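B-agarase (Agarivorans gilvus, PDB 5Z6P) hydrolyses agarose as a beta-agarase of glycoside hydrolase family 50, probably cutting beta-galactosidic linkages of the polysaccharide. Local coordinates at residues E241-L244 and A245-K249; C536-K539 and A540-E544; E697-M700 and Q701-D705. All blocks are in the same frame, centred on the assembly; numbering follows the deposited sequence.

Contact 1: E241-L244 and A245-K249; sequences EQEL and AEVTK
The carbonyl oxygen Leu244 O is gripped twice by Thr248 in the first turns of the alpha-helix 241-255: Thr248 OG1 donates to it at 2.8 Å and Thr248 N at 3.1 Å. The two donors arrive from opposite faces of the carbonyl plane, each tilted 29° out of it, so neither blocks the other. The hydroxyl can fold back onto the preceding turn because OG1 stands anti to the threonine carbonyl carbon and beside its own N (chi1 -63°). A buried hydroxyl is thereby satisfied within its own helix, while Leu244 and Thr248, on one flank, pack together on Lys405 of helix 397-406. Leu244 CD1 lies 4.1 Å from Thr248 OG1.

The other i to i+4 backbone bonds vary in quality. Val247 N meets Glu243 O nearly straight, whereas Ala245 N reaches Glu241 O at 2.9 Å along a more bent path. On this ladder Val247 CG2 rests 3.4 Å from Glu243 O.

The carboxylates of the first turn are engaged before the helix: Glu241 forms a salt bridge with Arg225, and Glu243 OE2 bonds His239. Ser240 OG, just before the helix, is hydrogen-bonded to Glu243 N. On the exposed flank Gln242 bends at chi2 and brings its amide across the extended Glu246 chain at about a right angle. Amide and carboxylate planes are 42° apart, and Gln242 NE2 stops 3.7 Å from Glu246 OE2.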
loop_
_atom_site.group_PDB
_atom_site.type_symbol
_atom_site.label_atom_id
_atom_site.label_comp_id
_atom_site.label_asym_id
_atom_site.label_seq_id
_atom_site.Cartn_x
_atom_site.Cartn_y
_atom_site.Cartn_z
ATOM N N GLU A 241 0.875 -31.910 -9.605
ATOM C CA GLU A 241 -0.527 -31.766 -9.971
ATOM C C GLU A 241 -1.379 -32.679 -9.121
ATOM O O GLU A 241 -2.536 -32.380 -8.852
ATOM C CB GLU A 241 -0.754 -32.070 -11.449
ATOM C CG GLU A 241 -0.217 -31.018 -12.396
ATOM C CD GLU A 241 1.245 -31.186 -12.673
ATOM O OE1 GLU A 241 1.896 -32.007 -11.975
ATOM O OE2 GLU A 241 1.745 -30.506 -13.592
ATOM N N GLN A 242 -0.790 -33.798 -8.702
ATOM C CA GLN A 242 -1.493 -34.772 -7.883
ATOM C C GLN A 242 -1.755 -34.212 -6.494
ATOM O O GLN A 242 -2.873 -34.304 -5.986
ATOM C CB GLN A 242 -0.705 -36.083 -7.789
ATOM C CG GLN A 242 -1.406 -37.173 -6.989
ATOM C CD GLN A 242 -2.864 -37.379 -7.395
ATOM O OE1 GLN A 242 -3.216 -37.281 -8.569
ATOM N NE2 GLN A 242 -3.714 -37.667 -6.417
ATOM N N GLU A 243 -0.720 -33.637 -5.889
ATOM C CA GLU A 243 -0.865 -32.991 -4.592
ATOM C C GLU A 243 -1.799 -31.795 -4.726
ATOM O O GLU A 243 -2.635 -31.547 -3.863
ATOM C CB GLU A 243 0.488 -32.554 -4.020
ATOM C CG GLU A 243 0.389 -32.210 -2.533
ATOM C CD GLU A 243 1.666 -31.669 -1.934
ATOM O OE1 GLU A 243 1.788 -31.698 -0.698
ATOM O OE2 GLU A 243 2.546 -31.206 -2.672
ATOM N N LEU A 244 -1.669 -31.071 -5.831
ATOM C CA LEU A 244 -2.595 -29.993 -6.131
ATOM C C LEU A 244 -4.050 -30.485 -6.120
ATOM O O LEU A 244 -4.914 -29.817 -5.569
ATOM C CB LEU A 244 -2.246 -29.350 -7.476
ATOM C CG LEU A 244 -3.086 -28.166 -7.949
ATOM C CD1 LEU A 244 -3.149 -27.103 -6.862
ATOM C CD2 LEU A 244 -2.503 -27.605 -9.216
ATOM N N ALA A 245 -4.317 -31.661 -6.682
ATOM C CA ALA A 245 -5.692 -32.167 -6.729
ATOM C C ALA A 245 -6.189 -32.652 -5.371
ATOM O O ALA A 245 -7.363 -32.517 -5.066
ATOM C CB ALA A 245 -5.820 -33.284 -7.755
ATOM N N GLU A 246 -5.294 -33.228 -4.576
ATOM C CA GLU A 246 -5.606 -33.667 -3.216
ATOM C C GLU A 246 -6.014 -32.498 -2.322
ATOM O O GLU A 246 -7.028 -32.543 -1.625
ATOM C CB GLU A 246 -4.396 -34.360 -2.586
ATOM C CG GLU A 246 -4.149 -35.803 -3.011
ATOM C CD GLU A 246 -2.851 -36.353 -2.426
ATOM O OE1 GLU A 246 -2.630 -36.194 -1.203
ATOM O OE2 GLU A 246 -2.050 -36.942 -3.185
ATOM N N VAL A 247 -5.180 -31.467 -2.337
ATOM C CA VAL A 247 -5.382 -30.290 -1.519
ATOM C C VAL A 247 -6.660 -29.581 -1.937
ATOM O O VAL A 247 -7.463 -29.176 -1.097
ATOM C CB VAL A 247 -4.163 -29.357 -1.608
ATOM C CG1 VAL A 247 -4.476 -27.985 -1.024
ATOM C CG2 VAL A 247 -2.976 -30.000 -0.892
ATOM N N THR A 248 -6.872 -29.469 -3.239
ATOM C CA THR A 248 -8.096 -28.875 -3.757
ATOM C C THR A 248 -9.334 -29.642 -3.301
ATOM O O THR A 248 -10.287 -29.052 -2.798
ATOM C CB THR A 248 -8.083 -28.831 -5.281
ATOM O OG1 THR A 248 -7.016 -27.989 -5.710
ATOM C CG2 THR A 248 -9.408 -28.302 -5.806
ATOM N N LYS A 249 -9.316 -30.958 -3.488
ATOM C CA LYS A 249 -10.418 -31.812 -3.046
ATOM C C LYS A 249 -10.681 -31.622 -1.556
ATOM O O LYS A 249 -11.818 -31.512 -1.141
ATOM C CB LYS A 249 -10.117 -33.288 -3.341
ATOM C CG LYS A 249 -11.229 -34.246 -2.966
ATOM C CD LYS A 249 -10.894 -35.660 -3.416
ATOM C CE LYS A 249 -12.027 -36.634 -3.119
ATOM N NZ LYS A 249 -13.301 -36.256 -3.810
#

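Contact 2: C536-K539 and A540-E544; sequences CPTK and AVFVE
Four successive i to i+4 backbone bonds join Cys536-Lys539 to Ala540-Val543, the shortest being Phe542 N to Thr538 O at 2.8 Å. Thr538 and Phe542 run side by side and point the same way. The methyl Thr538 CG2 sits over one face of the phenyl ring, displaced toward its rim and 3.7 Å from the Phe542 centroid, in a CH-pi contact 24° off the ring normal. With CG2 anti to the backbone N of Thr538, the methyl faces the ring and OG1 is left to bond Asp474. Phe594 of helix 581-609 touches both side chains.

Lys539 bends at chi2 and chi4 and passes Val543 at a slant, its CE 3.8 Å from Val543 CG2. Beyond this apolar touch the ammonium NZ is held by the carbonyl oxygens of Leu529, Arg531 and Leu570, which would favour its charged form. Val543 CG2 also lies 3.4 Å from Lys539 O.

At the start of the helix the sulfur Cys536 SG accepts from Lys539 N at 3.6 Å, with an N-H...S angle of 155°. This is a side-chain N-cap, here made by a cysteine, at the opening of helix 537-550.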
loop_
_atom_site.group_PDB
_atom_site.type_symbol
_atom_site.label_atom_id
_atom_site.label_comp_id
_atom_site.label_asym_id
_atom_site.label_seq_id
_atom_site.Cartn_x
_atom_site.Cartn_y
_atom_site.Cartn_z
ATOM N N CYS A 536 -5.871 27.847 -16.830
ATOM C CA CYS A 536 -5.975 27.088 -15.599
ATOM C C CYS A 536 -7.185 27.550 -14.789
ATOM O O CYS A 536 -7.096 28.536 -14.078
ATOM C CB CYS A 536 -4.695 27.235 -14.773
ATOM S SG CYS A 536 -4.648 26.243 -13.332
ATOM N N PRO A 537 -8.314 26.840 -14.916
ATOM C CA PRO A 537 -9.545 27.191 -14.203
ATOM C C PRO A 537 -9.371 27.247 -12.679
ATOM O O PRO A 537 -9.913 28.149 -12.066
ATOM C CB PRO A 537 -10.520 26.069 -14.605
ATOM C CG PRO A 537 -9.987 25.541 -15.887
ATOM C CD PRO A 537 -8.510 25.720 -15.848
ATOM N N THR A 538 -8.656 26.297 -12.076
ATOM C CA THR A 538 -8.446 26.346 -10.631
ATOM C C THR A 538 -7.671 27.616 -10.195
ATOM O O THR A 538 -7.994 28.218 -9.181
ATOM C CB THR A 538 -7.717 25.056 -10.118
ATOM O OG1 THR A 538 -8.627 23.948 -10.151
ATOM C CG2 THR A 538 -7.238 25.227 -8.697
ATOM N N LYS A 539 -6.656 28.016 -10.960
ATOM C CA LYS A 539 -5.945 29.263 -10.678
ATOM C C LYS A 539 -6.906 30.459 -10.679
ATOM O O LYS A 539 -6.825 31.315 -9.801
ATOM C CB LYS A 539 -4.814 29.495 -11.694
ATOM C CG LYS A 539 -4.103 30.830 -11.539
ATOM C CD LYS A 539 -3.545 31.001 -10.153
ATOM C CE LYS A 539 -2.946 32.376 -9.937
ATOM N NZ LYS A 539 -1.656 32.582 -10.667
ATOM N N ALA A 540 -7.810 30.515 -11.660
ATOM C CA ALA A 540 -8.826 31.579 -11.692
ATOM C C ALA A 540 -9.642 31.593 -10.397
ATOM O O ALA A 540 -9.885 32.654 -9.807
ATOM C CB ALA A 540 -9.736 31.417 -12.875
ATOM N N VAL A 541 -10.063 30.403 -9.967
ATOM C CA VAL A 541 -10.787 30.247 -8.716
ATOM C C VAL A 541 -9.932 30.746 -7.543
ATOM O O VAL A 541 -10.438 31.455 -6.685
ATOM C CB VAL A 541 -11.202 28.771 -8.462
ATOM C CG1 VAL A 541 -11.791 28.605 -7.060
ATOM C CG2 VAL A 541 -12.196 28.327 -9.506
ATOM N N PHE A 542 -8.644 30.395 -7.529
ATOM C CA PHE A 542 -7.761 30.825 -6.450
ATOM C C PHE A 542 -7.679 32.360 -6.387
ATOM O O PHE A 542 -7.707 32.937 -5.314
ATOM C CB PHE A 542 -6.344 30.258 -6.598
ATOM C CG PHE A 542 -6.200 28.780 -6.251
ATOM C CD1 PHE A 542 -7.261 28.025 -5.798
ATOM C CD2 PHE A 542 -4.971 28.159 -6.385
ATOM C CE1 PHE A 542 -7.083 26.658 -5.483
ATOM C CE2 PHE A 542 -4.795 26.810 -6.082
ATOM C CZ PHE A 542 -5.847 26.068 -5.638
ATOM N N VAL A 543 -7.571 33.002 -7.546
ATOM C CA VAL A 543 -7.521 34.456 -7.615
ATOM C C VAL A 543 -8.793 35.068 -7.011
ATOM O O VAL A 543 -8.728 36.024 -6.254
ATOM C CB VAL A 543 -7.334 34.949 -9.070
ATOM C CG1 VAL A 543 -7.588 36.456 -9.173
ATOM C CG2 VAL A 543 -5.940 34.618 -9.551
ATOM N N GLU A 544 -9.946 34.502 -7.343
ATOM C CA GLU A 544 -11.204 35.045 -6.851
ATOM C C GLU A 544 -11.328 34.795 -5.347
ATOM O O GLU A 544 -11.897 35.608 -4.624
ATOM C CB GLU A 544 -12.383 34.445 -7.614
ATOM C CG GLU A 544 -13.757 34.852 -7.093
ATOM C CD GLU A 544 -14.099 36.342 -7.277
ATOM O OE1 GLU A 544 -13.493 37.029 -8.133
ATOM O OE2 GLU A 544 -15.009 36.816 -6.565
#

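Contact 3: E697-M700 and Q701-D705; sequences ERYM and QTVVD
Glu697 and Gln701, one turn apart on helix 689-704, lay their extended side chains obliquely across each other, carboxylate and amide planes 56° apart. The aliphatic Glu697 CG is 3.9 Å from Gln701 NE2, and the polar ends are joined through a water that donates to Glu697 OE2 and accepts from NE2. A second water donates to both Gln701 OE1 and Arg698 O, each at 2.8 Å, so both ends of the amide are tied. Glu697 OE1 turns to a salt bridge with Arg753 of helix 745-762.

Around the helix, Tyr699 and Val703 meet at an angle. With CG2 beside its own N (CG1 anti to it, chi1 180°), Val703 sets CG2 3.6 Å from Tyr699 CE1, while the ring stacks on Phe669 and its hydroxyl bonds Tyr644 O. Near the helix end, Met700 O takes two backbone donors. Val704 N comes almost straight at 2.9 Å, and Val703 N at 3.0 Å from 68° above the carbonyl plane; the Val703 N bond to Tyr699 O is weak, at 3.4 Å.

The chemistry implies polar, water-bridged links at Glu697 and Gln701, and apolar packing of Met700 and Val703 on strands 299-305 and 709-714.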
loop_
_atom_site.group_PDB
_atom_site.type_symbol
_atom_site.label_atom_id
_atom_site.label_comp_id
_atom_site.label_asym_id
_atom_site.label_seq_id
_atom_site.Cartn_x
_atom_site.Cartn_y
_atom_site.Cartn_z
ATOM N N GLU A 697 -5.021 -10.108 12.814
ATOM C CA GLU A 697 -6.005 -10.015 13.875
ATOM C C GLU A 697 -5.799 -8.754 14.693
ATOM O O GLU A 697 -6.757 -8.057 14.989
ATOM C CB GLU A 697 -5.954 -11.252 14.786
ATOM C CG GLU A 697 -6.971 -11.208 15.885
ATOM C CD GLU A 697 -7.229 -12.566 16.506
ATOM O OE1 GLU A 697 -6.329 -13.424 16.464
ATOM O OE2 GLU A 697 -8.346 -12.763 17.022
ATOM N N ARG A 698 -4.553 -8.459 15.049
ATOM C CA ARG A 698 -4.248 -7.273 15.831
ATOM C C ARG A 698 -4.692 -5.995 15.104
ATOM O O ARG A 698 -5.268 -5.094 15.711
ATOM C CB ARG A 698 -2.759 -7.200 16.151
ATOM C CG ARG A 698 -2.305 -8.107 17.298
ATOM C CD ARG A 698 -0.828 -7.850 17.627
ATOM N NE ARG A 698 -0.085 -9.099 17.658
ATOM C CZ ARG A 698 1.111 -9.277 17.122
ATOM N NH1 ARG A 698 1.737 -8.280 16.515
ATOM N NH2 ARG A 698 1.681 -10.458 17.201
ATOM N N TYR A 699 -4.423 -5.930 13.806
ATOM C CA TYR A 699 -4.889 -4.812 12.996
ATOM C C TYR A 699 -6.390 -4.704 13.109
ATOM O O TYR A 699 -6.902 -3.655 13.449
ATOM C CB TYR A 699 -4.482 -4.964 11.524
ATOM C CG TYR A 699 -4.723 -3.711 10.660
ATOM C CD1 TYR A 699 -6.000 -3.340 10.249
ATOM C CD2 TYR A 699 -3.656 -2.928 10.240
ATOM C CE1 TYR A 699 -6.201 -2.192 9.432
ATOM C CE2 TYR A 699 -3.853 -1.782 9.444
ATOM C CZ TYR A 699 -5.110 -1.424 9.045
ATOM O OH TYR A 699 -5.256 -0.300 8.255
ATOM N N MET A 700 -7.100 -5.788 12.854
ATOM C CA MET A 700 -8.549 -5.707 12.786
ATOM C C MET A 700 -9.226 -5.300 14.091
ATOM O O MET A 700 -10.231 -4.593 14.054
ATOM C CB MET A 700 -9.125 -7.018 12.305
ATOM C CG MET A 700 -8.907 -7.228 10.825
ATOM S SD MET A 700 -9.596 -5.877 9.869
ATOM C CE MET A 700 -11.322 -6.061 10.304
ATOM N N GLN A 701 -8.683 -5.735 15.227
ATOM C CA GLN A 701 -9.266 -5.426 16.533
ATOM C C GLN A 701 -9.344 -3.925 16.692
ATOM O O GLN A 701 -10.314 -3.348 17.174
ATOM C CB GLN A 701 -8.415 -6.020 17.661
ATOM C CG GLN A 701 -8.364 -7.522 17.708
ATOM C CD GLN A 701 -7.405 -8.049 18.767
ATOM O OE1 GLN A 701 -6.448 -7.381 19.147
ATOM N NE2 GLN A 701 -7.654 -9.266 19.233
ATOM N N THR A 702 -8.255 -3.323 16.258
ATOM C CA THR A 702 -8.019 -1.914 16.279
ATOM C C THR A 702 -9.058 -1.112 15.449
ATOM O O THR A 702 -9.467 0.001 15.822
ATOM C CB THR A 702 -6.565 -1.729 15.815
ATOM O OG1 THR A 702 -5.727 -1.277 16.887
ATOM C CG2 THR A 702 -6.466 -0.952 14.622
ATOM N N VAL A 703 -9.546 -1.706 14.370
ATOM C CA VAL A 703 -10.545 -1.043 13.538
ATOM C C VAL A 703 -11.930 -1.268 14.131
ATOM O O VAL A 703 -12.739 -0.341 14.201
ATOM C CB VAL A 703 -10.494 -1.543 12.083
ATOM C CG1 VAL A 703 -11.553 -0.848 11.221
ATOM C CG2 VAL A 703 -9.081 -1.344 11.499
ATOM N N VAL A 704 -12.196 -2.497 14.560
ATOM C CA VAL A 704 -13.464 -2.822 15.196
ATOM C C VAL A 704 -13.664 -1.955 16.440
ATOM O O VAL A 704 -14.783 -1.550 16.728
ATOM C CB VAL A 704 -13.551 -4.317 15.567
ATOM C CG1 VAL A 704 -14.840 -4.613 16.295
ATOM C CG2 VAL A 704 -13.491 -5.156 14.320
ATOM N N ASP A 705 -12.571 -1.645 17.135
ATOM C CA ASP A 705 -12.622 -0.853 18.363
ATOM C C ASP A 705 -12.783 0.647 18.095
ATOM O O ASP A 705 -13.087 1.408 19.003
ATOM C CB ASP A 705 -11.364 -1.060 19.212
ATOM C CG ASP A 705 -11.368 -2.384 19.986
ATOM O OD1 ASP A 705 -12.410 -3.064 20.033
ATOM O OD2 ASP A 705 -10.320 -2.733 20.553
HETATM O O HOH W 1 -10.331 -10.491 17.839
HETATM O O HOH W 2 -4.930 -5.087 18.461
#

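All three are local contacts within single helices, chiefly between residues four apart; contact 3 also has an i to i+3 bond. They follow one another along the chain. Contacts 1 and 2 lie on opposite sides of the chain's centre, each about 33 Å from it, with their own centres 62 Å apart. Contact 3 is more central, about 18 Å from the chain's centre, and its helix packs against strands 299-305 and 709-714. Its centre is 34 Å from that of contact 1 and 43 Å from that of contact 2. Contact 2 lies in the part of the chain that resembles beta-galactosidases. None touches another: nearest atoms are about 23 Å apart for contacts 1 and 3, and about 30 Å for contacts 2 and 3.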